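Local coordinates for putative cytoplasmic protein (Salmonella enterica subsp. enterica serovar Typhimurium, PDB 4IQN) that is of unknown function, a probably cytoplasmic protein belonging to a domain family that has itself not been assigned a role, at residues E95-V100 and I107-L112; A135-I140 and N157-A162. All blocks are in the same frame, centred on the assembly; numbering follows the deposited sequence. Where two conformers were deposited one is given.

Both contacts lie within the range of a single family of unknown function, and they follow one another along the chain: interaction 1 closes at 112 before interaction 2 opens at 135. Their centres are about 18 Å apart. Interaction 1 sits toward the periphery, its centre about 20 Å from that of the chain, and packs helix 93-99 against the loop that follows it. The centre of interaction 2 is about 7 Å from that of the chain, and the contact joins strands 135-140 and 158-161 of the four-stranded antiparallel sheet. The two meet where Glu95 CG lies 3.9 Å from Ala135 CB, and the salt bridge from Glu95 to Arg127 of strand 124-128 also ties the helix to the sheet.

Interaction 1: E95-V100 and I107-L112; sequences EAYYGV and IDIEDL
Tyr97 lays one face of its ring against the side chain of Ile109. CG1 of Ile109 stands 3.8 Å from the centroid of the Tyr97 ring and 13° off its normal, a CH-pi contact over the middle of the face. The two side chains run past each other in opposite directions, which brings Ile109 CD1 back to within 3.5 Å of Tyr97 CB. At the phenol end, Leu112 CD1 meets the ring edge close to its plane, 3.6 Å from Tyr97 OH, its side chain crossing the tyrosine at about a right angle. With CG turned away from the backbone N (chi1 -159°), the ring extends from the helix as far as the loop, where Tyr97 OH donates a hydrogen bond of 2.7 Å to Ile107 O. The hydroxyl approaches from above the carbonyl plane, 53° out of it, so this short bond does not follow a lone pair. Phe216 of helix 214-217 touches both Tyr97 and Leu112, adding a third element to the packing. The arrangement is a helix-to-loop packing contact, in which a buried tyrosine near the C-terminal end of helix 93-99 binds a main-chain carbonyl of the following loop.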
# COMPACT_ATOMS: atom_id res chain seq x y z
N GLU A 95 10.81 6.86 3.87
CA GLU A 95 11.36 5.70 3.15
C GLU A 95 12.40 6.15 2.14
O GLU A 95 13.46 5.56 2.03
CB GLU A 95 10.23 4.93 2.46
CG GLU A 95 9.29 4.20 3.41
CD GLU A 95 8.13 5.04 4.00
OE1 GLU A 95 8.07 6.28 3.78
OE2 GLU A 95 7.27 4.41 4.70
N ALA A 96 12.12 7.24 1.43
CA ALA A 96 13.07 7.81 0.45
C ALA A 96 14.35 8.33 1.08
O ALA A 96 15.45 8.13 0.55
CB ALA A 96 12.40 8.94 -0.34
N TYR A 97 14.19 9.01 2.20
CA TYR A 97 15.29 9.55 2.95
C TYR A 97 16.22 8.44 3.47
O TYR A 97 17.45 8.48 3.29
CB TYR A 97 14.73 10.34 4.10
CG TYR A 97 15.65 11.34 4.71
CD1 TYR A 97 16.12 12.40 3.95
CD2 TYR A 97 16.01 11.26 6.02
CE1 TYR A 97 16.93 13.37 4.51
CE2 TYR A 97 16.84 12.22 6.60
CZ TYR A 97 17.29 13.28 5.83
OH TYR A 97 18.12 14.27 6.34
N TYR A 98 15.61 7.43 4.09
CA TYR A 98 16.36 6.24 4.54
C TYR A 98 17.00 5.52 3.32
O TYR A 98 18.08 4.93 3.43
CB TYR A 98 15.45 5.30 5.37
CG TYR A 98 15.93 3.90 5.37
CD1 TYR A 98 16.93 3.47 6.26
CD2 TYR A 98 15.45 2.97 4.43
CE1 TYR A 98 17.42 2.17 6.25
CE2 TYR A 98 15.93 1.66 4.41
CZ TYR A 98 16.91 1.27 5.32
OH TYR A 98 17.37 0.01 5.30
N GLY A 99 16.34 5.57 2.17
CA GLY A 99 16.79 4.87 0.97
C GLY A 99 18.14 5.32 0.43
O GLY A 99 18.87 4.53 -0.15
N VAL A 100 18.46 6.60 0.60
CA VAL A 100 19.76 7.11 0.19
C VAL A 100 20.70 7.26 1.38
O VAL A 100 21.71 7.94 1.30
CB VAL A 100 19.68 8.40 -0.64
CG1 VAL A 100 19.15 8.10 -2.03
CG2 VAL A 100 18.80 9.45 0.06
N ILE A 107 21.06 15.08 9.85
CA ILE A 107 20.25 16.17 9.33
C ILE A 107 18.82 15.71 9.45
O ILE A 107 18.49 14.64 8.94
CB ILE A 107 20.56 16.47 7.85
CG1 ILE A 107 22.05 16.71 7.70
CG2 ILE A 107 19.71 17.62 7.34
CD1 ILE A 107 22.44 17.86 6.83
N ASP A 108 18.00 16.52 10.13
CA ASP A 108 16.57 16.25 10.28
C ASP A 108 15.89 16.29 8.91
O ASP A 108 16.11 17.23 8.13
CB ASP A 108 15.91 17.29 11.21
CG ASP A 108 16.36 17.16 12.70
OD1 ASP A 108 16.74 16.05 13.15
OD2 ASP A 108 16.31 18.18 13.45
N ILE A 109 15.05 15.28 8.63
CA ILE A 109 14.36 15.19 7.35
C ILE A 109 13.61 16.50 7.02
O ILE A 109 13.58 16.93 5.88
CB ILE A 109 13.45 13.94 7.28
CG1 ILE A 109 12.96 13.72 5.85
CG2 ILE A 109 12.28 14.05 8.27
CD1 ILE A 109 12.28 12.39 5.62
N GLU A 110 13.04 17.13 8.05
CA GLU A 110 12.27 18.37 7.88
C GLU A 110 13.08 19.44 7.15
O GLU A 110 12.55 20.16 6.32
CB GLU A 110 11.77 18.90 9.23
CG GLU A 110 10.74 17.99 9.91
CD GLU A 110 11.31 16.81 10.74
OE1 GLU A 110 12.55 16.67 10.92
OE2 GLU A 110 10.48 15.99 11.22
N ASP A 111 14.38 19.52 7.44
CA ASP A 111 15.28 20.49 6.77
C ASP A 111 15.48 20.22 5.28
O ASP A 111 15.94 21.11 4.54
CB ASP A 111 16.66 20.53 7.47
CG ASP A 111 16.58 21.00 8.92
OD1 ASP A 111 15.53 21.52 9.37
OD2 ASP A 111 17.57 20.84 9.64
N LEU A 112 15.17 19.01 4.83
CA LEU A 112 15.42 18.65 3.43
C LEU A 112 14.15 18.34 2.60
O LEU A 112 14.24 17.94 1.44
CB LEU A 112 16.44 17.52 3.37
CG LEU A 112 17.88 18.00 3.70
CD1 LEU A 112 18.81 16.82 3.83
CD2 LEU A 112 18.43 18.97 2.65

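Interaction 2: A135-I140 and N157-A162; sequences AIFIYI and NEFWLA
Strands 135-140 and 158-161 run in the same general direction, their N-to-C axes 42° apart and 9.3 Å from each other at closest approach, with no hydrogen bond between them. This is the spacing of next-but-one neighbours in the four-stranded antiparallel sheet: strand 151-155 lies between them and bonds through its backbone to strand 135-140. Across this gap, side chains on one side of the sheet meet, and Phe137, Tyr139 and Phe159 gather into an aromatic cluster. Phe159 reaches inward from the edge strand 158-161; with CG opposite the backbone N, its ring is carried toward the two aromatic residues of strand 135-140. The rings of Phe137 and Phe159 are nearly parallel, with planes at 23°, but are displaced so far that they scarcely overlap. They touch through their CE2 atoms, Phe137 CE2 and Phe159 CE2 being 3.9 Å apart. Tyr139 is inclined more steeply, its ring plane at 54° to that of Phe159, and its CE1 comes up to the Phe159 edge, close to the plane of that ring. Leucines of helix 190-207 cover this part of the sheet, Leu206 and Leu207 touching Tyr139 and Leu207 also reaching Leu161. The phenol of Tyr139 is hydrogen-bonded through OH to Glu210 OE2. Nearer the Tyr139 CG and CD2 atoms, and on the same side of the ring plane as Phe159, Leu161 crosses the tyrosine side chain at about a right angle and sets its CD2 3.8 Å from Tyr139 CD2.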
# COMPACT_ATOMS: atom_id res chain seq x y z
N ALA A 135 9.08 -1.21 1.39
CA ALA A 135 7.80 -0.52 1.66
C ALA A 135 6.77 -0.98 0.64
O ALA A 135 7.09 -1.15 -0.56
CB ALA A 135 7.99 1.02 1.59
N ILE A 136 5.51 -1.13 1.08
CA ILE A 136 4.44 -1.59 0.24
C ILE A 136 3.34 -0.52 0.34
O ILE A 136 3.08 -0.03 1.46
CB ILE A 136 3.83 -2.90 0.78
CG1 ILE A 136 4.86 -4.02 1.03
CG2 ILE A 136 2.68 -3.39 -0.07
CD1 ILE A 136 5.55 -4.45 -0.22
N PHE A 137 2.72 -0.18 -0.80
CA PHE A 137 1.66 0.85 -0.81
C PHE A 137 0.54 0.39 -1.71
O PHE A 137 0.74 -0.29 -2.71
CB PHE A 137 2.15 2.18 -1.37
CG PHE A 137 3.44 2.67 -0.83
CD1 PHE A 137 3.50 3.51 0.27
CD2 PHE A 137 4.64 2.33 -1.44
CE1 PHE A 137 4.70 3.96 0.78
CE2 PHE A 137 5.82 2.80 -0.96
CZ PHE A 137 5.88 3.60 0.15
N ILE A 138 -0.68 0.76 -1.36
CA ILE A 138 -1.75 0.71 -2.26
C ILE A 138 -1.69 2.01 -3.05
O ILE A 138 -1.61 3.11 -2.45
CB ILE A 138 -3.12 0.53 -1.55
CG1 ILE A 138 -3.10 -0.63 -0.55
CG2 ILE A 138 -4.19 0.27 -2.57
CD1 ILE A 138 -4.43 -0.76 0.18
N TYR A 139 -1.71 1.89 -4.37
CA TYR A 139 -1.50 3.01 -5.29
C TYR A 139 -2.85 3.49 -5.74
O TYR A 139 -3.51 2.83 -6.54
CB TYR A 139 -0.67 2.53 -6.50
CG TYR A 139 0.12 3.59 -7.20
CD1 TYR A 139 1.14 4.28 -6.55
CD2 TYR A 139 -0.12 3.91 -8.54
CE1 TYR A 139 1.88 5.28 -7.20
CE2 TYR A 139 0.63 4.91 -9.19
CZ TYR A 139 1.62 5.59 -8.52
OH TYR A 139 2.37 6.59 -9.17
N ILE A 140 -3.30 4.65 -5.21
CA ILE A 140 -4.69 5.05 -5.38
C ILE A 140 -4.90 5.80 -6.71
O ILE A 140 -4.85 7.02 -6.76
CB ILE A 140 -5.13 5.92 -4.21
CG1 ILE A 140 -4.84 5.25 -2.87
CG2 ILE A 140 -6.63 6.28 -4.32
CD1 ILE A 140 -5.49 3.89 -2.62
N ASN A 157 16.25 3.39 -3.14
CA ASN A 157 15.81 4.50 -3.96
C ASN A 157 14.83 4.18 -5.06
O ASN A 157 14.50 5.08 -5.82
CB ASN A 157 17.04 5.08 -4.65
CG ASN A 157 17.72 4.06 -5.54
OD1 ASN A 157 18.09 2.99 -5.06
ND2 ASN A 157 17.86 4.37 -6.84
N GLU A 158 14.39 2.93 -5.16
CA GLU A 158 13.57 2.47 -6.29
C GLU A 158 12.08 2.39 -5.90
O GLU A 158 11.75 1.98 -4.78
CB GLU A 158 14.03 1.09 -6.79
CG GLU A 158 15.47 1.00 -7.31
CD GLU A 158 15.61 1.44 -8.76
OE1 GLU A 158 14.59 1.66 -9.44
OE2 GLU A 158 16.75 1.57 -9.22
N PHE A 159 11.21 2.76 -6.82
CA PHE A 159 9.75 2.72 -6.57
C PHE A 159 9.09 2.18 -7.82
O PHE A 159 9.37 2.67 -8.90
CB PHE A 159 9.26 4.16 -6.29
CG PHE A 159 7.78 4.27 -5.97
CD1 PHE A 159 6.84 4.07 -6.95
CD2 PHE A 159 7.37 4.61 -4.69
CE1 PHE A 159 5.48 4.17 -6.67
CE2 PHE A 159 6.03 4.70 -4.40
CZ PHE A 159 5.08 4.49 -5.38
N TRP A 160 8.27 1.13 -7.71
CA TRP A 160 7.65 0.51 -8.88
C TRP A 160 6.29 -0.14 -8.60
O TRP A 160 6.01 -0.53 -7.48
CB TRP A 160 8.58 -0.57 -9.48
CG TRP A 160 8.80 -1.79 -8.62
CD1 TRP A 160 8.20 -3.01 -8.77
CD2 TRP A 160 9.74 -1.94 -7.54
NE1 TRP A 160 8.68 -3.89 -7.83
CE2 TRP A 160 9.61 -3.26 -7.06
CE3 TRP A 160 10.62 -1.07 -6.89
CZ2 TRP A 160 10.32 -3.74 -5.98
CZ3 TRP A 160 11.37 -1.56 -5.82
CH2 TRP A 160 11.22 -2.89 -5.39
N LEU A 161 5.48 -0.26 -9.63
CA LEU A 161 4.22 -1.01 -9.55
C LEU A 161 4.53 -2.50 -9.57
O LEU A 161 5.31 -2.98 -10.41
CB LEU A 161 3.28 -0.70 -10.66
CG LEU A 161 2.17 0.31 -10.50
CD1 LEU A 161 1.06 -0.19 -11.41
CD2 LEU A 161 1.67 0.60 -9.11
N ALA A 162 3.93 -3.19 -8.64
CA ALA A 162 4.24 -4.58 -8.39
C ALA A 162 2.97 -5.47 -8.52
O ALA A 162 2.43 -5.62 -9.64
CB ALA A 162 4.96 -4.67 -7.07